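Local coordinates for catabolite control protein A (Lactococcus lactis, PDB 2O20) that probably acts as a global, DNA-binding transcription regulator of the LacI family that represses or activates genes in carbon catabolite control, at residues A167-Q170 with S171-L175; K191-E194 with N195-R198; S224-Q227 with G228-L231; Q281-Y284 with P285-S289. The protein carries 1 engineered substitution. All blocks are in the same frame, centred on the assembly; numbering follows the deposited sequence.

Interaction 1 of 4, residues A167-Q170 with S171-L175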
loop_
_atom_site.group_PDB
_atom_site.type_symbol
_atom_site.label_atom_id
_atom_site.label_comp_id
_atom_site.label_asym_id
_atom_site.label_seq_id
_atom_site.Cartn_x
_atom_site.Cartn_y
_atom_site.Cartn_z
ATOM N N ALA D 167 -7.882 7.901 -21.866
ATOM C CA ALA D 167 -8.174 6.770 -20.969
ATOM C C ALA D 167 -9.667 6.664 -20.617
ATOM O O ALA D 167 -10.231 5.578 -20.629
ATOM C CB ALA D 167 -7.310 6.855 -19.698
ATOM N N ALA D 168 -10.295 7.793 -20.309
ATOM C CA ALA D 168 -11.731 7.835 -19.981
ATOM C C ALA D 168 -12.600 7.507 -21.223
ATOM O O ALA D 168 -13.603 6.806 -21.103
ATOM C CB ALA D 168 -12.110 9.197 -19.380
ATOM N N TYR D 169 -12.201 7.980 -22.406
ATOM C CA TYR D 169 -12.858 7.621 -23.670
ATOM C C TYR D 169 -12.772 6.115 -23.956
ATOM O O TYR D 169 -13.798 5.495 -24.193
ATOM C CB TYR D 169 -12.265 8.426 -24.855
ATOM C CG TYR D 169 -12.802 8.018 -26.212
ATOM C CD1 TYR D 169 -14.031 8.498 -26.676
ATOM C CD2 TYR D 169 -12.077 7.148 -27.034
ATOM C CE1 TYR D 169 -14.521 8.127 -27.929
ATOM C CE2 TYR D 169 -12.537 6.781 -28.288
ATOM C CZ TYR D 169 -13.772 7.262 -28.730
ATOM O OH TYR D 169 -14.230 6.887 -29.972
ATOM N N GLN D 170 -11.566 5.536 -23.898
ATOM C CA GLN D 170 -11.360 4.098 -24.180
ATOM C C GLN D 170 -12.096 3.209 -23.140
ATOM O O GLN D 170 -12.673 2.193 -23.490
ATOM C CB GLN D 170 -9.877 3.739 -24.173
ATOM C CG GLN D 170 -9.085 4.274 -25.361
ATOM C CD GLN D 170 -7.592 4.253 -25.114
ATOM O OE1 GLN D 170 -7.140 4.008 -23.996
ATOM N NE2 GLN D 170 -6.814 4.531 -26.166
ATOM N N SER D 171 -12.077 3.615 -21.868
ATOM C CA SER D 171 -12.772 2.884 -20.811
ATOM C C SER D 171 -14.295 2.848 -21.039
ATOM O O SER D 171 -14.956 1.778 -20.941
ATOM C CB SER D 171 -12.461 3.521 -19.430
ATOM O OG SER D 171 -11.102 3.402 -19.124
ATOM N N THR D 172 -14.863 4.021 -21.306
ATOM C CA THR D 172 -16.306 4.142 -21.552
ATOM C C THR D 172 -16.707 3.336 -22.804
ATOM O O THR D 172 -17.668 2.583 -22.763
ATOM C CB THR D 172 -16.722 5.619 -21.666
ATOM O OG1 THR D 172 -16.262 6.328 -20.502
ATOM C CG2 THR D 172 -18.251 5.771 -21.849
ATOM N N LYS D 173 -15.937 3.461 -23.895
ATOM C CA LYS D 173 -16.205 2.708 -25.122
ATOM C C LYS D 173 -16.160 1.192 -24.938
ATOM O O LYS D 173 -16.940 0.468 -25.527
ATOM C CB LYS D 173 -15.198 3.131 -26.223
ATOM C CG LYS D 173 -15.567 2.729 -27.612
ATOM C CD LYS D 173 -14.541 3.292 -28.637
ATOM C CE LYS D 173 -14.996 3.083 -30.056
ATOM N NZ LYS D 173 -14.080 3.806 -30.978
ATOM N N LYS D 174 -15.248 0.705 -24.102
ATOM C CA LYS D 174 -15.184 -0.706 -23.790
ATOM C C LYS D 174 -16.493 -1.213 -23.157
ATOM O O LYS D 174 -16.964 -2.306 -23.467
ATOM C CB LYS D 174 -13.999 -0.959 -22.850
ATOM C CG LYS D 174 -13.789 -2.402 -22.498
ATOM C CD LYS D 174 -12.426 -2.634 -21.864
ATOM C CE LYS D 174 -12.341 -4.000 -21.282
ATOM N NZ LYS D 174 -12.265 -5.038 -22.340
ATOM N N LEU D 175 -17.080 -0.421 -22.273
ATOM C CA LEU D 175 -18.343 -0.805 -21.621
ATOM C C LEU D 175 -19.525 -0.663 -22.616
ATOM O O LEU D 175 -20.487 -1.440 -22.584
ATOM C CB LEU D 175 -18.582 0.050 -20.378
ATOM C CG LEU D 175 -17.552 -0.144 -19.257
ATOM C CD1 LEU D 175 -17.689 0.894 -18.162
ATOM C CD2 LEU D 175 -17.638 -1.542 -18.683
#

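Interaction 2 of 4, residues K191-E194 with N195-R198. With SO4 (sulfate ion), chain L.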
loop_
_atom_site.group_PDB
_atom_site.type_symbol
_atom_site.label_atom_id
_atom_site.label_comp_id
_atom_site.label_asym_id
_atom_site.label_seq_id
_atom_site.Cartn_x
_atom_site.Cartn_y
_atom_site.Cartn_z
ATOM N N LYS D 191 -14.005 19.968 -10.562
ATOM C CA LYS D 191 -13.344 21.269 -10.797
ATOM C C LYS D 191 -11.885 21.148 -11.237
ATOM O O LYS D 191 -11.363 22.031 -11.920
ATOM C CB LYS D 191 -13.430 22.149 -9.537
ATOM C CG LYS D 191 -14.869 22.457 -9.140
ATOM C CD LYS D 191 -14.991 23.559 -8.092
ATOM C CE LYS D 191 -14.929 23.012 -6.675
ATOM N NZ LYS D 191 -14.962 24.108 -5.652
ATOM N N ASP D 192 -11.243 20.052 -10.840
ATOM C CA ASP D 192 -9.858 19.761 -11.191
ATOM C C ASP D 192 -9.696 19.392 -12.674
ATOM O O ASP D 192 -10.521 18.673 -13.235
ATOM C CB ASP D 192 -9.351 18.627 -10.291
ATOM C CG ASP D 192 -9.396 18.998 -8.816
ATOM O OD1 ASP D 192 -9.385 20.204 -8.510
ATOM O OD2 ASP D 192 -9.431 18.097 -7.956
ATOM N N VAL D 193 -8.608 19.865 -13.283
ATOM C CA VAL D 193 -8.411 19.763 -14.738
ATOM C C VAL D 193 -8.505 18.318 -15.236
ATOM O O VAL D 193 -9.221 18.027 -16.184
ATOM C CB VAL D 193 -7.061 20.372 -15.179
ATOM C CG1 VAL D 193 -6.797 20.113 -16.668
ATOM C CG2 VAL D 193 -7.036 21.860 -14.897
ATOM N N GLU D 194 -7.769 17.433 -14.573
ATOM C CA GLU D 194 -7.756 16.000 -14.879
ATOM C C GLU D 194 -9.152 15.360 -14.910
ATOM O O GLU D 194 -9.431 14.493 -15.740
ATOM C CB GLU D 194 -6.840 15.244 -13.895
ATOM C CG GLU D 194 -7.053 15.546 -12.413
ATOM C CD GLU D 194 -6.257 16.764 -11.873
ATOM O OE1 GLU D 194 -5.788 17.626 -12.661
ATOM O OE2 GLU D 194 -6.116 16.842 -10.630
ATOM N N ASN D 195 -10.029 15.820 -14.025
ATOM C CA ASN D 195 -11.415 15.325 -13.975
ATOM C C ASN D 195 -12.373 15.931 -15.024
ATOM O O ASN D 195 -13.275 15.256 -15.513
ATOM C CB ASN D 195 -11.959 15.512 -12.565
ATOM C CG ASN D 195 -11.326 14.560 -11.593
ATOM O OD1 ASN D 195 -11.017 13.430 -11.970
ATOM N ND2 ASN D 195 -11.101 15.002 -10.344
ATOM N N THR D 196 -12.166 17.194 -15.366
ATOM C CA THR D 196 -12.826 17.794 -16.539
ATOM C C THR D 196 -12.366 17.102 -17.826
ATOM O O THR D 196 -13.155 16.922 -18.727
ATOM C CB THR D 196 -12.586 19.306 -16.598
ATOM O OG1 THR D 196 -11.188 19.552 -16.533
ATOM C CG2 THR D 196 -13.219 19.995 -15.435
ATOM N N GLU D 197 -11.113 16.635 -17.879
ATOM C CA GLU D 197 -10.610 15.857 -19.030
ATOM C C GLU D 197 -11.248 14.456 -19.096
ATOM O O GLU D 197 -11.626 14.003 -20.172
ATOM C CB GLU D 197 -9.075 15.752 -19.001
ATOM C CG GLU D 197 -8.336 17.105 -19.017
ATOM C CD GLU D 197 -8.085 17.676 -20.404
ATOM O OE1 GLU D 197 -8.478 17.054 -21.417
ATOM O OE2 GLU D 197 -7.479 18.770 -20.476
ATOM N N ARG D 198 -11.367 13.778 -17.942
ATOM C CA ARG D 198 -12.082 12.507 -17.863
ATOM C C ARG D 198 -13.533 12.677 -18.326
ATOM O O ARG D 198 -14.049 11.867 -19.102
ATOM C CB ARG D 198 -12.049 11.947 -16.425
ATOM C CG ARG D 198 -10.670 11.452 -16.018
ATOM C CD ARG D 198 -10.709 11.009 -14.565
ATOM N NE ARG D 198 -9.477 10.351 -14.151
ATOM C CZ ARG D 198 -8.564 10.866 -13.332
ATOM N NH1 ARG D 198 -8.671 12.089 -12.848
ATOM N NH2 ARG D 198 -7.508 10.150 -13.001
HETATM S S SO4 L . -8.114 13.422 -8.576
HETATM O O1 SO4 L . -7.980 14.875 -8.738
HETATM O O2 SO4 L . -9.524 13.101 -8.346
HETATM O O3 SO4 L . -7.631 12.754 -9.785
HETATM O O4 SO4 L . -7.322 13.003 -7.417
#

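Interaction 3 of 4, residues S224-Q227 with G228-L231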
loop_
_atom_site.group_PDB
_atom_site.type_symbol
_atom_site.label_atom_id
_atom_site.label_comp_id
_atom_site.label_asym_id
_atom_site.label_seq_id
_atom_site.Cartn_x
_atom_site.Cartn_y
_atom_site.Cartn_z
ATOM N N SER D 224 -11.780 7.167 -1.365
ATOM C CA SER D 224 -11.472 6.059 -0.480
ATOM C C SER D 224 -12.221 4.751 -0.794
ATOM O O SER D 224 -13.277 4.735 -1.463
ATOM C CB SER D 224 -11.753 6.487 0.967
ATOM O OG SER D 224 -13.135 6.480 1.288
ATOM N N TYR D 225 -11.639 3.651 -0.314
ATOM C CA TYR D 225 -12.278 2.327 -0.343
ATOM C C TYR D 225 -13.689 2.346 0.293
ATOM O O TYR D 225 -14.651 1.862 -0.312
ATOM C CB TYR D 225 -11.384 1.316 0.421
ATOM C CG TYR D 225 -11.926 -0.078 0.543
ATOM C CD1 TYR D 225 -11.918 -0.960 -0.543
ATOM C CD2 TYR D 225 -12.410 -0.552 1.765
ATOM C CE1 TYR D 225 -12.419 -2.266 -0.405
ATOM C CE2 TYR D 225 -12.899 -1.844 1.896
ATOM C CZ TYR D 225 -12.906 -2.686 0.799
ATOM O OH TYR D 225 -13.403 -3.962 0.975
ATOM N N GLU D 226 -13.821 2.986 1.452
ATOM C CA GLU D 226 -15.138 3.073 2.133
ATOM C C GLU D 226 -16.160 3.888 1.316
ATOM O O GLU D 226 -17.334 3.557 1.273
ATOM C CB GLU D 226 -15.067 3.614 3.560
ATOM C CG GLU D 226 -14.635 2.589 4.622
ATOM C CD GLU D 226 -15.538 1.361 4.728
ATOM O OE1 GLU D 226 -16.778 1.445 4.507
ATOM O OE2 GLU D 226 -14.990 0.288 5.051
ATOM N N GLN D 227 -15.709 4.908 0.608
ATOM C CA GLN D 227 -16.613 5.670 -0.235
ATOM C C GLN D 227 -17.109 4.809 -1.398
ATOM O O GLN D 227 -18.297 4.871 -1.759
ATOM C CB GLN D 227 -15.936 6.943 -0.747
ATOM C CG GLN D 227 -15.837 8.041 0.300
ATOM C CD GLN D 227 -15.068 9.261 -0.217
ATOM O OE1 GLN D 227 -13.926 9.150 -0.673
ATOM N NE2 GLN D 227 -15.720 10.413 -0.211
ATOM N N GLY D 228 -16.203 4.038 -1.998
ATOM C CA GLY D 228 -16.533 3.114 -3.103
ATOM C C GLY D 228 -17.594 2.122 -2.683
ATOM O O GLY D 228 -18.573 1.920 -3.405
ATOM N N LYS D 229 -17.393 1.493 -1.533
ATOM C CA LYS D 229 -18.362 0.548 -0.972
ATOM C C LYS D 229 -19.754 1.132 -0.813
ATOM O O LYS D 229 -20.754 0.473 -1.143
ATOM C CB LYS D 229 -17.889 0.030 0.394
ATOM C CG LYS D 229 -16.839 -1.070 0.310
ATOM C CD LYS D 229 -16.749 -1.933 1.614
ATOM C CE LYS D 229 -16.306 -1.103 2.779
ATOM N NZ LYS D 229 -16.029 -1.940 4.047
ATOM N N ALA D 230 -19.815 2.365 -0.305
ATOM C CA ALA D 230 -21.087 3.029 -0.025
ATOM C C ALA D 230 -21.843 3.503 -1.278
ATOM O O ALA D 230 -23.066 3.737 -1.239
ATOM C CB ALA D 230 -20.855 4.221 0.961
ATOM N N LEU D 231 -21.135 3.640 -2.402
ATOM C CA LEU D 231 -21.746 4.016 -3.652
ATOM C C LEU D 231 -22.545 2.901 -4.329
ATOM O O LEU D 231 -23.411 3.191 -5.161
ATOM C CB LEU D 231 -20.661 4.493 -4.651
ATOM C CG LEU D 231 -20.203 5.943 -4.437
ATOM C CD1 LEU D 231 -19.109 6.278 -5.430
ATOM C CD2 LEU D 231 -21.354 6.918 -4.598
#

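Interaction 4 of 4, residues Q281-Y284 with P285-S289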
loop_
_atom_site.group_PDB
_atom_site.type_symbol
_atom_site.label_atom_id
_atom_site.label_comp_id
_atom_site.label_asym_id
_atom_site.label_seq_id
_atom_site.Cartn_x
_atom_site.Cartn_y
_atom_site.Cartn_z
ATOM N N GLN D 281 -3.714 -6.024 -7.765
ATOM C CA GLN D 281 -3.312 -7.429 -7.884
ATOM C C GLN D 281 -4.061 -8.363 -6.913
ATOM O O GLN D 281 -4.227 -9.552 -7.197
ATOM C CB GLN D 281 -1.790 -7.602 -7.688
ATOM C CG GLN D 281 -1.317 -9.080 -7.741
ATOM C CD GLN D 281 0.191 -9.257 -7.627
ATOM O OE1 GLN D 281 0.839 -8.578 -6.837
ATOM N NE2 GLN D 281 0.754 -10.191 -8.408
ATOM N N TYR D 282 -4.531 -7.805 -5.800
ATOM C CA TYR D 282 -5.055 -8.597 -4.700
ATOM C C TYR D 282 -6.586 -8.641 -4.696
ATOM O O TYR D 282 -7.190 -9.101 -3.748
ATOM C CB TYR D 282 -4.502 -8.053 -3.374
ATOM C CG TYR D 282 -2.990 -8.163 -3.309
ATOM C CD1 TYR D 282 -2.382 -9.396 -3.145
ATOM C CD2 TYR D 282 -2.183 -7.038 -3.465
ATOM C CE1 TYR D 282 -1.010 -9.512 -3.094
ATOM C CE2 TYR D 282 -0.808 -7.129 -3.436
ATOM C CZ TYR D 282 -0.224 -8.377 -3.260
ATOM O OH TYR D 282 1.125 -8.484 -3.245
ATOM N N THR D 283 -7.231 -8.182 -5.756
ATOM C CA THR D 283 -8.685 -8.301 -5.809
ATOM C C THR D 283 -9.112 -9.708 -6.254
ATOM O O THR D 283 -8.445 -10.368 -7.049
ATOM C CB THR D 283 -9.335 -7.237 -6.696
ATOM O OG1 THR D 283 -9.023 -7.498 -8.071
ATOM C CG2 THR D 283 -8.847 -5.858 -6.291
ATOM N N TYR D 284 -10.255 -10.144 -5.755
ATOM C CA TYR D 284 -10.971 -11.293 -6.320
ATOM C C TYR D 284 -12.453 -10.992 -6.308
ATOM O O TYR D 284 -13.006 -10.686 -5.257
ATOM C CB TYR D 284 -10.696 -12.599 -5.579
ATOM C CG TYR D 284 -11.136 -13.802 -6.414
ATOM C CD1 TYR D 284 -10.273 -14.402 -7.311
ATOM C CD2 TYR D 284 -12.445 -14.280 -6.342
ATOM C CE1 TYR D 284 -10.696 -15.489 -8.109
ATOM C CE2 TYR D 284 -12.873 -15.348 -7.125
ATOM C CZ TYR D 284 -12.001 -15.945 -8.011
ATOM O OH TYR D 284 -12.436 -17.010 -8.762
ATOM N N PRO D 285 -13.103 -11.033 -7.483
ATOM C CA PRO D 285 -12.554 -11.237 -8.843
ATOM C C PRO D 285 -11.496 -10.223 -9.271
ATOM O O PRO D 285 -11.401 -9.121 -8.709
ATOM C CB PRO D 285 -13.793 -11.095 -9.762
ATOM C CG PRO D 285 -14.808 -10.562 -8.986
ATOM C CD PRO D 285 -14.563 -10.914 -7.533
ATOM N N THR D 286 -10.715 -10.609 -10.266
ATOM C CA THR D 286 -9.690 -9.738 -10.813
ATOM C C THR D 286 -10.287 -8.502 -11.486
ATOM O O THR D 286 -11.378 -8.541 -12.074
ATOM C CB THR D 286 -8.723 -10.482 -11.777
ATOM O OG1 THR D 286 -9.439 -10.970 -12.911
ATOM C CG2 THR D 286 -8.027 -11.602 -11.081
ATOM N N LEU D 287 -9.600 -7.392 -11.288
ATOM C CA LEU D 287 -10.120 -6.073 -11.603
ATOM C C LEU D 287 -9.564 -5.486 -12.913
ATOM O O LEU D 287 -8.370 -5.171 -13.026
ATOM C CB LEU D 287 -9.822 -5.119 -10.431
ATOM C CG LEU D 287 -10.878 -4.077 -10.040
ATOM C CD1 LEU D 287 -10.321 -3.140 -8.956
ATOM C CD2 LEU D 287 -11.410 -3.266 -11.211
ATOM N N THR D 288 -10.432 -5.303 -13.896
ATOM C CA THR D 288 -10.059 -4.598 -15.127
ATOM C C THR D 288 -9.664 -3.138 -14.835
ATOM O O THR D 288 -10.320 -2.448 -14.063
ATOM C CB THR D 288 -11.221 -4.654 -16.169
ATOM O OG1 THR D 288 -11.445 -6.007 -16.552
ATOM C CG2 THR D 288 -10.909 -3.852 -17.429
ATOM N N SER D 289 -8.589 -2.663 -15.456
ATOM C CA SER D 289 -8.086 -1.313 -15.133
ATOM C C SER D 289 -7.295 -0.684 -16.288
ATOM O O SER D 289 -6.578 -1.373 -16.999
ATOM C CB SER D 289 -7.179 -1.372 -13.878
ATOM O OG SER D 289 -6.988 -0.107 -13.293
#

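Interaction 1 of 4, residues A167-Q170 with S171-L175
The ring of Tyr169 overlaps the aliphatic chain of Lys173, one helical turn further on, the two side chains running alongside each other in the same direction. CD of Lys173 comes obliquely to the ring, 4.0 Å from Tyr169 CE2, and the fully extended lysine carries its NZ to a hydrogen bond of 3.2 Å with Tyr169 OH. That hydroxyl has its stronger partner in Glu208 of helix 193-208, so the ammonium probably adds a positive charge beside a tyrosine-glutamate pair. On the buried side, two hydroxyls fold back on the helix. Ser171 OG, placed opposite its own carbonyl carbon (chi1 -64°), donates to Ala167 O at 2.8 Å, and Ser171 N reaches the same oxygen from the other face of the carbonyl plane at 3.0 Å. Thr172 repeats the pattern: its OG1 lies 2.8 Å from Ala168 O, which also accepts from Thr172 N. Ser171 and Thr172 pack on Val244 of strand 242-245. A hydroxyl bonded to the carbonyl four residues back is a common way for serine and threonine inside a helix to find an acceptor, here in helix 164-177, which packs on the parallel sheet of an alpha/beta domain in the periplasmic-binding-protein fold.

Interaction 2 of 4, residues K191-E194 with N195-R198
The first turn of helix 193-208, in the beta-alpha-beta unit formed with strands 183-186 and 218-219, lines an anion site holding a sulfate ion, probably from the crystallisation liquor. Asn195 and Arg198 supply the donors. Asn195 ND2 points almost straight at sulfate O2, 3.2 Å away with an N-H...O angle of 174°, and also bonds to Ser189 O. Arg198 NH1 makes a weak bond of 3.3 Å to sulfate O3, and the same nitrogen donates to Asn195 OD1 at 2.8 Å, from above the amide plane. The asparagine amide is therefore fixed at both ends. Glu194 crosses the arginine with its carboxylate turned 73° from the guanidinium plane; its CB lies 3.8 Å from Arg198 NH1, while its oxygens bond to Thr150 OG1 and Ile151 N. Further along the turn, Thr196 sets OG1 between its backbone N and carbonyl carbon (chi1 54°), from where it donates to Val193 O in a bent bond so short that its exact length is doubtful. Glu197 N shares that acceptor. Asp192 stands at the N-cap position, yet its OD1 turns to Ser129 OG and its backbone O accepts from Thr196 N. Sulfate O1 lies 3.3 Å from Glu194 OE2, so the anion sits beside the carboxylates of Glu194 and Asp192; the Asn195 amide and the Arg198 guanidinium probably offset that cost.

Interaction 3 of 4, residues S224-Q227 with G228-L231
Lys229 reaches back along helix 225-237 to Glu226: in the glutamate conformer given, NZ donates to Glu226 OE2 at 2.7 Å in a salt bridge on the syn side of the carboxylate, 29° out of its plane. Gln281 NE2 of the second subunit adds a weak hydrogen bond to this oxygen. The bend at chi3 (-64°) turns the lysine's CE and NZ toward the acid. Lys229 CG sits over one face of the Tyr225 ring, toward the rim, and CE is 3.6 Å from Tyr225 CE2. Tyr225 OH is satisfied by Ser256 OG, and its ring meets Tyr282 of the second subunit. At the helix start, Ser224 and Gln227 form a capping box. Ser224 OG accepts from Gln227 N at 3.1 Å; in return, Gln227 OE1 receives Ser224 N at 3.0 Å, in the amide plane and on a lone pair. OE1 accepts from Tyr223 N too, while Gln227 NE2 donates to Gly221 O, so both ends of the amide are engaged. Backbone pairing then takes over, with Gly228 N bonded to Ser224 O and Lys229 N to Tyr225 O. The capping box thus supplies acceptors to amides ahead of the helical pattern, and the salt bridge, where formed, probably neutralises both charges beside the neighbouring subunit.

Interaction 4 of 4, residues Q281-Y284 with P285-S289
Thr283 meets Pro285 through its hydroxyl: OG1 donates to Pro285 O over 2.9 Å. With chi1 at 70°, OG1 lies between the threonine's backbone N and carbonyl carbon, which turns it to this acceptor and brings it 3.4 Å from Leu287 CB in the leucine conformer given. The methyl CG2 takes a separate course, toward the end of the same leucine, and both residues pack on Val252 of helix 248-260. Next along the chain, Tyr284 precedes a cis peptide bond. The bond to Pro285 draws the two CA atoms to 3.0 Å and turns the chain sharply in the loop between strands 270-272 and 289-291 of the LacI-type ligand-binding domain. It also sets up a CH-pi contact: Pro285 CA lies over the face of the preceding ring, 4.1 Å from the Tyr284 ring centroid and 23° off its normal. This packing of an aromatic ring against the proline that follows it is a familiar companion of cis-proline. CG of Tyr284 stands opposite its backbone N (chi1 -164°), which lets the ring lie against the proline. From there the phenol extends into the dimer interface, where Tyr284 OH bonds to Asp260 of the second subunit.

Along the chain the four contacts follow in series, all within the periplasmic-binding-protein-like domain. Interactions 1 and 2 lie on the consecutive helices 164-177 and 193-208, centres 16 Å apart, and touch where Ala168 CB packs 3.3 Å from Arg198 O. Interaction 1 also meets interaction 4, Lys174 CE lying 4.1 Å from Thr288 CG2, although their centres are 18 Å apart. Interaction 3, on helix 225-237, stands clear of the other three; its nearest atoms are about 8 Å from interaction 4 within the chain. The dimer brings these two together, since the start of helix 225-237 in one subunit meets residues 281-282 of the other, so helix start and cis-proline loop both serve the subunit interface.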